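PDB 4O7V: phosphoribosylaminoimidazole-succinocarboxamide synthase from Pyrococcus horikoshii, which catalyses the ATP-dependent joining of L-aspartate to 5-amino-1-(5-phosphoribosyl)imidazole-4-carboxylate, giving the succinocarboxamide intermediate of de novo purine biosynthesis. Local coordinates for residues A[36-41]-A[211-216]; A[171-176]-A[196-201]; A[91-96]-A[118-123]. One frame throughout, in Å; residues are numbered along the deposited sequence.

Interaction 1 of 3, residues A[36-41]-A[211-216]. With UDP (uridine-5'-diphosphate), chain B; U5P (uridine-5'-monophosphate), chain D; PO4 (phosphate ion), chain F.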
# COMPACT_ATOMS: atom_id res chain seq x y z
N GLY A 36 -13.25 -16.37 -0.31
CA GLY A 36 -14.33 -17.26 -0.71
C GLY A 36 -14.14 -18.76 -0.58
O GLY A 36 -15.05 -19.52 -0.90
N THR A 37 -12.97 -19.21 -0.10
CA THR A 37 -12.67 -20.65 -0.01
C THR A 37 -13.41 -21.39 1.13
O THR A 37 -13.76 -22.56 0.99
CB THR A 37 -11.15 -20.94 0.05
OG1 THR A 37 -10.62 -20.49 1.30
CG2 THR A 37 -10.42 -20.24 -1.09
N LYS A 38 -13.65 -20.69 2.24
CA LYS A 38 -14.41 -21.22 3.37
C LYS A 38 -15.86 -20.74 3.31
O LYS A 38 -16.11 -19.54 3.20
CB LYS A 38 -13.76 -20.78 4.69
CG LYS A 38 -14.43 -21.32 5.94
CD LYS A 38 -13.59 -21.01 7.18
CE LYS A 38 -14.19 -21.67 8.42
NZ LYS A 38 -13.24 -21.67 9.57
N LYS A 39 -16.83 -21.65 3.38
CA LYS A 39 -18.25 -21.28 3.29
C LYS A 39 -19.11 -21.99 4.32
O LYS A 39 -18.89 -23.16 4.63
CB LYS A 39 -18.83 -21.58 1.91
CG LYS A 39 -18.34 -20.70 0.77
CD LYS A 39 -18.93 -21.19 -0.54
CE LYS A 39 -18.21 -20.59 -1.74
NZ LYS A 39 -18.41 -21.44 -2.94
N ALA A 40 -20.09 -21.27 4.84
CA ALA A 40 -21.13 -21.83 5.71
C ALA A 40 -22.35 -20.91 5.66
O ALA A 40 -22.29 -19.81 5.09
CB ALA A 40 -20.63 -21.97 7.14
N ARG A 41 -23.46 -21.37 6.23
CA ARG A 41 -24.67 -20.56 6.34
C ARG A 41 -25.07 -20.49 7.80
O ARG A 41 -24.97 -21.48 8.52
CB ARG A 41 -25.81 -21.17 5.53
CG ARG A 41 -25.49 -21.44 4.07
CD ARG A 41 -26.71 -21.94 3.30
NE ARG A 41 -27.72 -20.89 3.13
CZ ARG A 41 -28.79 -20.73 3.90
NH1 ARG A 41 -29.03 -21.55 4.92
NH2 ARG A 41 -29.64 -19.73 3.65
N ASP A 211 -14.49 -13.02 12.83
CA ASP A 211 -13.29 -13.78 13.20
C ASP A 211 -13.65 -15.11 13.89
O ASP A 211 -12.93 -16.10 13.77
CB ASP A 211 -12.36 -12.95 14.08
CG ASP A 211 -11.39 -12.11 13.26
OD1 ASP A 211 -11.29 -12.28 12.03
OD2 ASP A 211 -10.69 -11.28 13.87
N VAL A 212 -14.79 -15.12 14.58
CA VAL A 212 -15.35 -16.32 15.20
C VAL A 212 -15.59 -17.41 14.15
O VAL A 212 -15.25 -18.57 14.37
CB VAL A 212 -16.64 -15.96 15.96
CG1 VAL A 212 -17.47 -17.20 16.27
CG2 VAL A 212 -16.29 -15.18 17.23
N PHE A 213 -16.17 -17.03 13.00
CA PHE A 213 -16.29 -17.93 11.85
C PHE A 213 -14.94 -18.19 11.18
O PHE A 213 -14.62 -19.34 10.86
CB PHE A 213 -17.31 -17.39 10.84
CG PHE A 213 -17.30 -18.09 9.51
CD1 PHE A 213 -17.62 -19.45 9.41
CD2 PHE A 213 -16.99 -17.40 8.35
CE1 PHE A 213 -17.62 -20.10 8.17
CE2 PHE A 213 -16.99 -18.03 7.11
CZ PHE A 213 -17.31 -19.38 7.02
N ARG A 214 -14.15 -17.13 10.97
CA ARG A 214 -12.85 -17.27 10.30
C ARG A 214 -11.93 -18.30 10.98
O ARG A 214 -11.30 -19.13 10.31
CB ARG A 214 -12.12 -15.92 10.19
CG ARG A 214 -12.61 -14.99 9.09
CD ARG A 214 -11.76 -13.73 9.08
NE ARG A 214 -12.34 -12.67 8.26
CZ ARG A 214 -12.90 -11.54 8.72
NH1 ARG A 214 -13.39 -10.67 7.87
NH2 ARG A 214 -12.96 -11.28 10.03
N PHE A 215 -11.85 -18.23 12.32
CA PHE A 215 -10.91 -19.07 13.07
C PHE A 215 -11.54 -20.03 14.08
O PHE A 215 -10.89 -20.41 15.06
CB PHE A 215 -9.84 -18.19 13.74
CG PHE A 215 -9.13 -17.28 12.77
CD1 PHE A 215 -8.31 -17.81 11.78
CD2 PHE A 215 -9.32 -15.90 12.82
CE1 PHE A 215 -7.67 -16.98 10.87
CE2 PHE A 215 -8.68 -15.07 11.92
CZ PHE A 215 -7.85 -15.61 10.95
N ASP A 216 -12.79 -20.42 13.85
CA ASP A 216 -13.50 -21.40 14.69
C ASP A 216 -13.37 -21.10 16.18
O ASP A 216 -12.96 -21.95 16.98
CB ASP A 216 -13.02 -22.82 14.37
CG ASP A 216 -13.27 -23.21 12.93
OD1 ASP A 216 -14.22 -22.69 12.29
OD2 ASP A 216 -12.51 -24.05 12.42
N1 UDP B . -12.81 -6.68 5.81
C2 UDP B . -14.02 -6.78 5.10
N3 UDP B . -14.02 -7.27 3.85
C4 UDP B . -12.88 -7.67 3.28
C5 UDP B . -11.67 -7.59 3.96
C6 UDP B . -11.65 -7.08 5.26
O2 UDP B . -15.09 -6.40 5.62
O4 UDP B . -12.91 -8.13 2.12
C1' UDP B . -12.81 -6.14 7.17
C2' UDP B . -12.43 -7.22 8.17
O2' UDP B . -13.59 -7.81 8.76
C3' UDP B . -11.66 -6.46 9.21
C4' UDP B . -11.07 -5.26 8.49
O4' UDP B . -11.83 -5.10 7.29
O3' UDP B . -12.59 -5.98 10.19
C5' UDP B . -9.60 -5.46 8.14
O5' UDP B . -9.39 -6.78 7.67
PA UDP B . -7.92 -7.34 7.37
O1A UDP B . -7.19 -6.37 6.47
O2A UDP B . -7.27 -7.73 8.67
O3A UDP B . -8.24 -8.67 6.51
PB UDP B . -8.80 -10.06 7.14
O1B UDP B . -8.85 -10.94 5.92
O2B UDP B . -7.79 -10.46 8.19
O3B UDP B . -10.16 -9.73 7.72
N1 U5P D . -12.78 -6.46 5.76
C2 U5P D . -14.03 -6.64 5.12
N3 U5P D . -14.08 -7.01 3.84
C4 U5P D . -12.95 -7.20 3.15
C5 U5P D . -11.70 -7.02 3.75
C6 U5P D . -11.64 -6.64 5.09
O2 U5P D . -15.09 -6.47 5.74
O4 U5P D . -13.02 -7.54 1.95
C1' U5P D . -12.75 -6.05 7.17
C2' U5P D . -12.39 -7.19 8.10
O2' U5P D . -13.56 -7.80 8.65
C3' U5P D . -11.63 -6.49 9.19
C4' U5P D . -11.01 -5.26 8.53
O3' U5P D . -12.57 -6.02 10.16
O4' U5P D . -11.74 -5.05 7.33
C5' U5P D . -9.53 -5.46 8.21
O5' U5P D . -9.36 -6.65 7.45
P U5P D . -7.92 -7.33 7.26
O1P U5P D . -7.35 -7.38 8.65
O2P U5P D . -8.25 -8.68 6.67
O3P U5P D . -7.16 -6.41 6.34
P PO4 F . -12.70 -12.38 4.48
O1 PO4 F . -13.56 -12.84 3.32
O2 PO4 F . -11.54 -13.34 4.69
O3 PO4 F . -12.19 -10.97 4.24
O4 PO4 F . -13.54 -12.36 5.73
O HOH W 1 -13.72 -24.69 10.13
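The ammonium group of K38 ties strand 38-41 to the end of helix 211-214 through several oxygens at once. NZ donates to the carbonyl of F213 (NZ to O 3.0 Å), approaching nearly head-on at a C=O...N angle of 162°, and makes a weak, longer bond to R214 O. A salt bridge runs from K38 NZ to D216 OD1 at 3.1 Å, the nitrogen standing 45° out of the carboxylate plane. Water 1 joins the same pair again, accepting from K38 NZ and donating to D216 OD2. K38 gets this far because its chain is fully stretched, starting with CG anti to the backbone N (chi1 -178°).

Along the way the lysine lies against the F213 ring, the two side chains running past each other in opposite senses. K38 CG comes within 3.6 Å of F213 CZ, and CE makes an off-centre CH-pi contact. The methyl of A40 adds to this patch, its CB 3.7 Å from F213 CE1. A31 and A33 of strand 30-33 and L220 of helix 220-232 also touch this phenylalanine.

From the same helical turn R214 reaches the ligands. Its NE and NH1 both grip O4 of a phosphate ion, probably from the crystallisation liquor, with NH1 2.7 Å from O4. NH1 also donates to the ribose O2' of the uridine nucleotide, modelled as overlapping UDP and U5P. R214 NH2 meets D211 OD1 at 2.8 Å, a salt bridge within the helix that helps fix the guanidinium's rotation. T37 and K38 together face A33, a classic beta bulge in the hairpin of strands 30-33 and 38-41. Helix 211-214 holds this hairpin through its C-terminal carbonyls and the F213 ring, and with R214 on the same helix the contact borders the nucleotide site.

Interaction 2 of 3, residues A[171-176]-A[196-201]. With UDP (uridine-5'-diphosphate), chain B; U5P (uridine-5'-monophosphate), chain D.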
# COMPACT_ATOMS: atom_id res chain seq x y z
N LEU A 171 -13.62 -1.28 19.26
CA LEU A 171 -13.62 -1.30 17.81
C LEU A 171 -12.19 -1.47 17.33
O LEU A 171 -11.40 -0.52 17.32
CB LEU A 171 -14.28 -0.05 17.24
CG LEU A 171 -14.31 0.12 15.71
CD1 LEU A 171 -15.06 -1.00 15.01
CD2 LEU A 171 -14.90 1.48 15.38
N VAL A 172 -11.86 -2.69 16.93
CA VAL A 172 -10.49 -3.05 16.58
C VAL A 172 -10.10 -2.48 15.20
O VAL A 172 -9.07 -1.80 15.06
CB VAL A 172 -10.32 -4.58 16.65
CG1 VAL A 172 -9.02 -5.05 16.00
CG2 VAL A 172 -10.43 -5.04 18.09
N ASP A 173 -10.93 -2.78 14.20
CA ASP A 173 -10.79 -2.26 12.84
C ASP A 173 -12.12 -2.45 12.12
O ASP A 173 -13.03 -3.06 12.68
CB ASP A 173 -9.65 -2.95 12.07
CG ASP A 173 -9.81 -4.47 11.98
OD1 ASP A 173 -10.94 -4.96 11.86
OD2 ASP A 173 -8.79 -5.18 12.03
N PHE A 174 -12.24 -1.92 10.91
CA PHE A 174 -13.47 -2.08 10.15
C PHE A 174 -13.27 -1.62 8.71
O PHE A 174 -12.33 -0.89 8.43
CB PHE A 174 -14.65 -1.31 10.80
CG PHE A 174 -14.45 0.18 10.89
CD1 PHE A 174 -15.02 1.02 9.93
CD2 PHE A 174 -13.72 0.74 11.93
CE1 PHE A 174 -14.85 2.40 10.00
CE2 PHE A 174 -13.55 2.12 12.01
CZ PHE A 174 -14.11 2.95 11.04
N LYS A 175 -14.14 -2.07 7.83
CA LYS A 175 -14.06 -1.71 6.43
C LYS A 175 -15.29 -0.89 6.00
O LYS A 175 -16.42 -1.24 6.32
CB LYS A 175 -13.93 -2.96 5.56
CG LYS A 175 -13.99 -2.67 4.05
CD LYS A 175 -14.84 -3.69 3.31
CE LYS A 175 -16.31 -3.32 3.36
NZ LYS A 175 -17.19 -4.28 2.64
N LEU A 176 -15.04 0.18 5.25
CA LEU A 176 -16.10 0.96 4.64
C LEU A 176 -16.01 1.01 3.10
O LEU A 176 -14.94 0.79 2.51
CB LEU A 176 -16.07 2.40 5.17
CG LEU A 176 -16.11 2.62 6.68
CD1 LEU A 176 -15.93 4.11 6.95
CD2 LEU A 176 -17.41 2.11 7.30
N THR A 196 -18.10 -6.88 8.81
CA THR A 196 -17.17 -5.90 8.25
C THR A 196 -16.38 -5.10 9.29
O THR A 196 -15.71 -4.12 8.95
CB THR A 196 -17.89 -4.95 7.27
OG1 THR A 196 -18.99 -4.32 7.93
CG2 THR A 196 -18.41 -5.72 6.04
N CYS A 197 -16.46 -5.52 10.56
CA CYS A 197 -15.72 -4.89 11.67
C CYS A 197 -15.11 -5.95 12.57
O CYS A 197 -15.62 -7.07 12.65
CB CYS A 197 -16.64 -4.03 12.55
SG CYS A 197 -17.72 -2.84 11.74
N ARG A 198 -14.03 -5.60 13.25
CA ARG A 198 -13.61 -6.41 14.40
C ARG A 198 -14.10 -5.74 15.67
O ARG A 198 -13.86 -4.55 15.89
CB ARG A 198 -12.10 -6.66 14.42
CG ARG A 198 -11.65 -7.73 13.43
CD ARG A 198 -10.17 -8.08 13.52
NE ARG A 198 -9.88 -9.17 12.59
CZ ARG A 198 -9.37 -9.02 11.37
NH1 ARG A 198 -9.04 -7.81 10.91
NH2 ARG A 198 -9.17 -10.09 10.61
N PHE A 199 -14.83 -6.52 16.46
CA PHE A 199 -15.36 -6.12 17.75
C PHE A 199 -14.82 -7.05 18.82
O PHE A 199 -15.06 -8.26 18.77
CB PHE A 199 -16.89 -6.25 17.78
CG PHE A 199 -17.62 -5.37 16.80
CD1 PHE A 199 -17.32 -4.01 16.68
CD2 PHE A 199 -18.67 -5.88 16.04
CE1 PHE A 199 -18.03 -3.20 15.80
CE2 PHE A 199 -19.38 -5.08 15.16
CZ PHE A 199 -19.06 -3.74 15.04
N TRP A 200 -14.10 -6.49 19.79
CA TRP A 200 -13.62 -7.25 20.95
C TRP A 200 -14.29 -6.83 22.22
O TRP A 200 -14.43 -5.63 22.48
CB TRP A 200 -12.13 -7.02 21.13
CG TRP A 200 -11.26 -7.70 20.13
CD1 TRP A 200 -11.65 -8.47 19.03
CD2 TRP A 200 -9.80 -7.68 20.08
NE1 TRP A 200 -10.56 -8.92 18.34
CE2 TRP A 200 -9.42 -8.48 18.92
CE3 TRP A 200 -8.80 -7.09 20.86
CZ2 TRP A 200 -8.09 -8.67 18.56
CZ3 TRP A 200 -7.47 -7.30 20.50
CH2 TRP A 200 -7.12 -8.06 19.37
N ASP A 201 -14.70 -7.80 23.04
CA ASP A 201 -15.17 -7.49 24.39
C ASP A 201 -14.07 -6.75 25.14
O ASP A 201 -12.92 -7.20 25.13
CB ASP A 201 -15.53 -8.75 25.17
CG ASP A 201 -15.84 -8.45 26.63
OD1 ASP A 201 -16.88 -7.83 26.89
OD2 ASP A 201 -15.01 -8.78 27.50
N1 UDP B . -12.81 -6.68 5.81
C2 UDP B . -14.02 -6.78 5.10
N3 UDP B . -14.02 -7.27 3.85
C4 UDP B . -12.88 -7.67 3.28
C5 UDP B . -11.67 -7.59 3.96
C6 UDP B . -11.65 -7.08 5.26
O2 UDP B . -15.09 -6.40 5.62
O4 UDP B . -12.91 -8.13 2.12
C1' UDP B . -12.81 -6.14 7.17
C2' UDP B . -12.43 -7.22 8.17
O2' UDP B . -13.59 -7.81 8.76
C3' UDP B . -11.66 -6.46 9.21
C4' UDP B . -11.07 -5.26 8.49
O4' UDP B . -11.83 -5.10 7.29
O3' UDP B . -12.59 -5.98 10.19
C5' UDP B . -9.60 -5.46 8.14
O5' UDP B . -9.39 -6.78 7.67
PA UDP B . -7.92 -7.34 7.37
O1A UDP B . -7.19 -6.37 6.47
O2A UDP B . -7.27 -7.73 8.67
O3A UDP B . -8.24 -8.67 6.51
PB UDP B . -8.80 -10.06 7.14
O1B UDP B . -8.85 -10.94 5.92
O2B UDP B . -7.79 -10.46 8.19
O3B UDP B . -10.16 -9.73 7.72
N1 U5P D . -12.78 -6.46 5.76
C2 U5P D . -14.03 -6.64 5.12
N3 U5P D . -14.08 -7.01 3.84
C4 U5P D . -12.95 -7.20 3.15
C5 U5P D . -11.70 -7.02 3.75
C6 U5P D . -11.64 -6.64 5.09
O2 U5P D . -15.09 -6.47 5.74
O4 U5P D . -13.02 -7.54 1.95
C1' U5P D . -12.75 -6.05 7.17
C2' U5P D . -12.39 -7.19 8.10
O2' U5P D . -13.56 -7.80 8.65
C3' U5P D . -11.63 -6.49 9.19
C4' U5P D . -11.01 -5.26 8.53
O3' U5P D . -12.57 -6.02 10.16
O4' U5P D . -11.74 -5.05 7.33
C5' U5P D . -9.53 -5.46 8.21
O5' U5P D . -9.36 -6.65 7.45
P U5P D . -7.92 -7.33 7.26
O1P U5P D . -7.35 -7.38 8.65
O2P U5P D . -8.25 -8.68 6.67
O3P U5P D . -7.16 -6.41 6.34
O HOH W 2 -17.84 -1.92 8.54
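V172 lays CG2 over one face of the W200 indole, 3.4 Å from the centroid of the five-membered ring and only 15° off its normal, a well-placed CH-pi contact. CG1 is anti to the backbone N (chi1 167°), which leaves CG2 as the branch that meets the ring, while V172 CB packs on R198 CB. On the face carrying L171, F174, C197 and F199, L171 CD1 touches F199 CE1 at 3.8 Å, and F174 CB lies 3.6 Å from C197 SG.

Between these groups the antiparallel strands are joined by backbone bonds: V172 N to R198 O, R198 N to D173 O, and K175 N to T196 O. L171 with F199 and F174 with C197 are non-hydrogen-bonded pairs, the latter drawn in to a CA-CA distance of 3.9 Å.

D173 and R198, on the opposite face, form the polar edge. R198 NH1 donates from within its guanidinium plane to the syn side of D173 OD2 (2.9 Å), although the two flat groups are turned 72° apart. D173 OD1 lies 2.6 Å from the ribose O3' of the bound nucleotide, and R198 NH2 reaches UDP O2B of the beta-phosphate at 2.8 Å. D211 is a further partner of R198. Water 2 bridges the strands, donating to K175 O and lying 2.7 Å from T196 OG1. K175 NZ pairs with E177 and D190.

Strand 169-180 lies between strands 197-201 and 84-93, V172 and F174 bonding through their backbones to N94 and V92. N157 and L160 of helix 143-165 pack against L171, and L164 against F199.

Interaction 3 of 3, residues A[91-96]-A[118-123]. With UDP (uridine-5'-diphosphate), chain B; U5P (uridine-5'-monophosphate), chain D.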
# COMPACT_ATOMS: atom_id res chain seq x y z
N VAL A 91 -10.22 0.65 4.89
CA VAL A 91 -10.05 0.01 6.19
C VAL A 91 -9.44 0.98 7.22
O VAL A 91 -8.41 1.59 6.97
CB VAL A 91 -9.20 -1.29 6.07
CG1 VAL A 91 -8.89 -1.85 7.45
CG2 VAL A 91 -9.91 -2.33 5.20
N VAL A 92 -10.09 1.10 8.37
CA VAL A 92 -9.58 1.91 9.47
C VAL A 92 -9.19 0.95 10.60
O VAL A 92 -9.95 0.04 10.91
CB VAL A 92 -10.64 2.93 9.96
CG1 VAL A 92 -10.03 3.90 10.95
CG2 VAL A 92 -11.26 3.69 8.79
N ARG A 93 -8.01 1.13 11.18
CA ARG A 93 -7.50 0.21 12.20
C ARG A 93 -7.06 0.96 13.46
O ARG A 93 -6.32 1.95 13.37
CB ARG A 93 -6.34 -0.62 11.60
CG ARG A 93 -6.48 -0.87 10.10
CD ARG A 93 -5.47 -1.87 9.53
NE ARG A 93 -5.81 -3.21 9.97
CZ ARG A 93 -6.05 -4.27 9.19
NH1 ARG A 93 -5.96 -4.21 7.86
NH2 ARG A 93 -6.37 -5.40 9.78
N ASN A 94 -7.54 0.51 14.62
CA ASN A 94 -7.18 1.08 15.93
C ASN A 94 -6.26 0.18 16.72
O ASN A 94 -5.40 0.66 17.49
CB ASN A 94 -8.43 1.34 16.75
CG ASN A 94 -9.37 2.32 16.08
OD1 ASN A 94 -8.94 3.40 15.66
ND2 ASN A 94 -10.63 1.94 15.94
N VAL A 95 -6.46 -1.13 16.54
CA VAL A 95 -5.75 -2.18 17.25
C VAL A 95 -5.25 -3.17 16.19
O VAL A 95 -5.97 -3.49 15.24
CB VAL A 95 -6.69 -2.90 18.24
CG1 VAL A 95 -6.05 -4.16 18.80
CG2 VAL A 95 -7.09 -1.96 19.37
N VAL A 96 -4.01 -3.63 16.35
CA VAL A 96 -3.39 -4.57 15.41
C VAL A 96 -4.11 -5.93 15.42
O VAL A 96 -4.30 -6.55 16.48
CB VAL A 96 -1.89 -4.75 15.70
CG1 VAL A 96 -1.29 -5.85 14.84
CG2 VAL A 96 -1.15 -3.44 15.49
N GLU A 118 -6.26 2.27 5.44
CA GLU A 118 -5.71 1.54 4.29
C GLU A 118 -6.73 1.53 3.16
O GLU A 118 -7.93 1.36 3.40
CB GLU A 118 -5.32 0.10 4.67
CG GLU A 118 -4.32 -0.02 5.82
CD GLU A 118 -4.14 -1.46 6.32
OE1 GLU A 118 -5.02 -2.32 6.08
OE2 GLU A 118 -3.12 -1.73 6.98
N LEU A 119 -6.23 1.74 1.94
CA LEU A 119 -7.06 1.68 0.74
C LEU A 119 -6.78 0.38 0.00
O LEU A 119 -5.62 0.04 -0.23
CB LEU A 119 -6.75 2.86 -0.18
CG LEU A 119 -6.90 4.25 0.47
CD1 LEU A 119 -6.32 5.31 -0.45
CD2 LEU A 119 -8.35 4.56 0.85
N TYR A 120 -7.85 -0.33 -0.34
CA TYR A 120 -7.77 -1.55 -1.13
C TYR A 120 -8.58 -1.38 -2.39
O TYR A 120 -9.72 -0.93 -2.35
CB TYR A 120 -8.27 -2.77 -0.35
CG TYR A 120 -7.40 -3.14 0.82
CD1 TYR A 120 -6.33 -4.04 0.67
CD2 TYR A 120 -7.62 -2.58 2.08
CE1 TYR A 120 -5.51 -4.37 1.74
CE2 TYR A 120 -6.82 -2.89 3.15
CZ TYR A 120 -5.76 -3.78 2.99
OH TYR A 120 -4.98 -4.08 4.08
N TYR A 121 -7.99 -1.75 -3.51
CA TYR A 121 -8.65 -1.67 -4.79
C TYR A 121 -9.57 -2.88 -4.97
O TYR A 121 -9.11 -4.03 -4.99
CB TYR A 121 -7.59 -1.55 -5.89
CG TYR A 121 -8.10 -1.70 -7.31
CD1 TYR A 121 -9.34 -1.19 -7.69
CD2 TYR A 121 -7.33 -2.35 -8.28
CE1 TYR A 121 -9.81 -1.32 -8.99
CE2 TYR A 121 -7.78 -2.48 -9.57
CZ TYR A 121 -9.01 -1.97 -9.92
OH TYR A 121 -9.46 -2.11 -11.21
N LYS A 122 -10.88 -2.63 -5.05
CA LYS A 122 -11.88 -3.68 -5.23
C LYS A 122 -11.76 -4.30 -6.61
O LYS A 122 -12.31 -3.78 -7.56
CB LYS A 122 -13.29 -3.13 -5.08
CG LYS A 122 -13.85 -3.17 -3.67
CD LYS A 122 -15.31 -2.74 -3.68
CE LYS A 122 -16.22 -3.83 -4.20
NZ LYS A 122 -16.20 -5.01 -3.28
N ASN A 123 -11.04 -5.41 -6.70
CA ASN A 123 -10.80 -6.08 -7.97
C ASN A 123 -10.54 -7.56 -7.72
O ASN A 123 -9.51 -7.91 -7.13
CB ASN A 123 -9.59 -5.44 -8.65
CG ASN A 123 -9.39 -5.94 -10.06
OD1 ASN A 123 -9.17 -7.13 -10.29
ND2 ASN A 123 -9.44 -5.02 -11.02
N1 UDP B . -12.81 -6.68 5.81
C2 UDP B . -14.02 -6.78 5.10
N3 UDP B . -14.02 -7.27 3.85
C4 UDP B . -12.88 -7.67 3.28
C5 UDP B . -11.67 -7.59 3.96
C6 UDP B . -11.65 -7.08 5.26
O2 UDP B . -15.09 -6.40 5.62
O4 UDP B . -12.91 -8.13 2.12
C1' UDP B . -12.81 -6.14 7.17
C2' UDP B . -12.43 -7.22 8.17
O2' UDP B . -13.59 -7.81 8.76
C3' UDP B . -11.66 -6.46 9.21
C4' UDP B . -11.07 -5.26 8.49
O4' UDP B . -11.83 -5.10 7.29
O3' UDP B . -12.59 -5.98 10.19
C5' UDP B . -9.60 -5.46 8.14
O5' UDP B . -9.39 -6.78 7.67
PA UDP B . -7.92 -7.34 7.37
O1A UDP B . -7.19 -6.37 6.47
O2A UDP B . -7.27 -7.73 8.67
O3A UDP B . -8.24 -8.67 6.51
PB UDP B . -8.80 -10.06 7.14
O1B UDP B . -8.85 -10.94 5.92
O2B UDP B . -7.79 -10.46 8.19
O3B UDP B . -10.16 -9.73 7.72
N1 U5P D . -12.78 -6.46 5.76
C2 U5P D . -14.03 -6.64 5.12
N3 U5P D . -14.08 -7.01 3.84
C4 U5P D . -12.95 -7.20 3.15
C5 U5P D . -11.70 -7.02 3.75
C6 U5P D . -11.64 -6.64 5.09
O2 U5P D . -15.09 -6.47 5.74
O4 U5P D . -13.02 -7.54 1.95
C1' U5P D . -12.75 -6.05 7.17
C2' U5P D . -12.39 -7.19 8.10
O2' U5P D . -13.56 -7.80 8.65
C3' U5P D . -11.63 -6.49 9.19
C4' U5P D . -11.01 -5.26 8.53
O3' U5P D . -12.57 -6.02 10.16
O4' U5P D . -11.74 -5.05 7.33
C5' U5P D . -9.53 -5.46 8.21
O5' U5P D . -9.36 -6.65 7.45
P U5P D . -7.92 -7.33 7.26
O1P U5P D . -7.35 -7.38 8.65
O2P U5P D . -8.25 -8.68 6.67
O3P U5P D . -7.16 -6.41 6.34
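R93 and E118 meet with their flat groups 61° apart, the guanidinium edge turned to the carboxylate. R93 NH1 lies 2.8 Å from E118 OE1, which it approaches on the syn side but tilted out of the carboxylate plane, while the oxygen sits in the guanidinium plane. The phosphate oxygens of the nucleotide, modelled as overlapping UDP and U5P, occupy the edge too: NH1 donates to UDP O1A at 2.8 Å and NH2 to UDP O2A at 2.7 Å. One guanidinium face is covered by C5' of the nucleotide. A bend at chi3 (72°) turns the arginine's end to meet both carboxylate and phosphate.

E118 OE1 takes a second bond, from the hydroxyl of Y120 (OH to OE1 2.7 Å). That donor stands 54° out of the carboxylate plane, on the face opposite the one R93 NH1 approaches. The two bonds on OE1 hold the carboxylate in place, and its charge probably helps keep R93 oriented for the phosphate. The aliphatic part of R93 takes part as well, CD lying 3.5 Å from E118 OE2.

V91 CG2 packs obliquely on the Y120 ring at 3.8 Å from CE2, whereas CG1 packs against the nucleotide's C5'. Beneath these side chains V91 and E118 form an antiparallel hydrogen-bonded pair, E118 N to V91 O being 2.7 Å and V91 N donating back to E118 O. H135 of the second subunit packs on E118.

S99 also bonds the nucleotide and touches R93 and Y120. Arginine, serine and a backing glutamate around a 5'-phosphate on this antiparallel sheet are consistent with the pocket in which SAICAR synthetases hold the phosphoribosyl group of their substrate.

Overall arrangement
All three contacts converge on one nucleotide site. Interactions 2 and 3, with centres 11 Å apart, belong to the same sheet: strands 169-180 and 84-93 are neighbours, joined where V172 O lies 2.8 Å from N94 N. Interaction 1 lies farther out, its centre 16 Å from that of interaction 2 and 20 Å from that of interaction 3. It meets the sheet through the salt bridge D211 OD2 to R198 NE at 2.6 Å. Around the nucleotide, R93 and R198 reach the phosphates, while R214 and D173 address the ribose. Bound ADP lies close by, about 4 Å from the K175 side chain, and K122 forms a salt bridge to it.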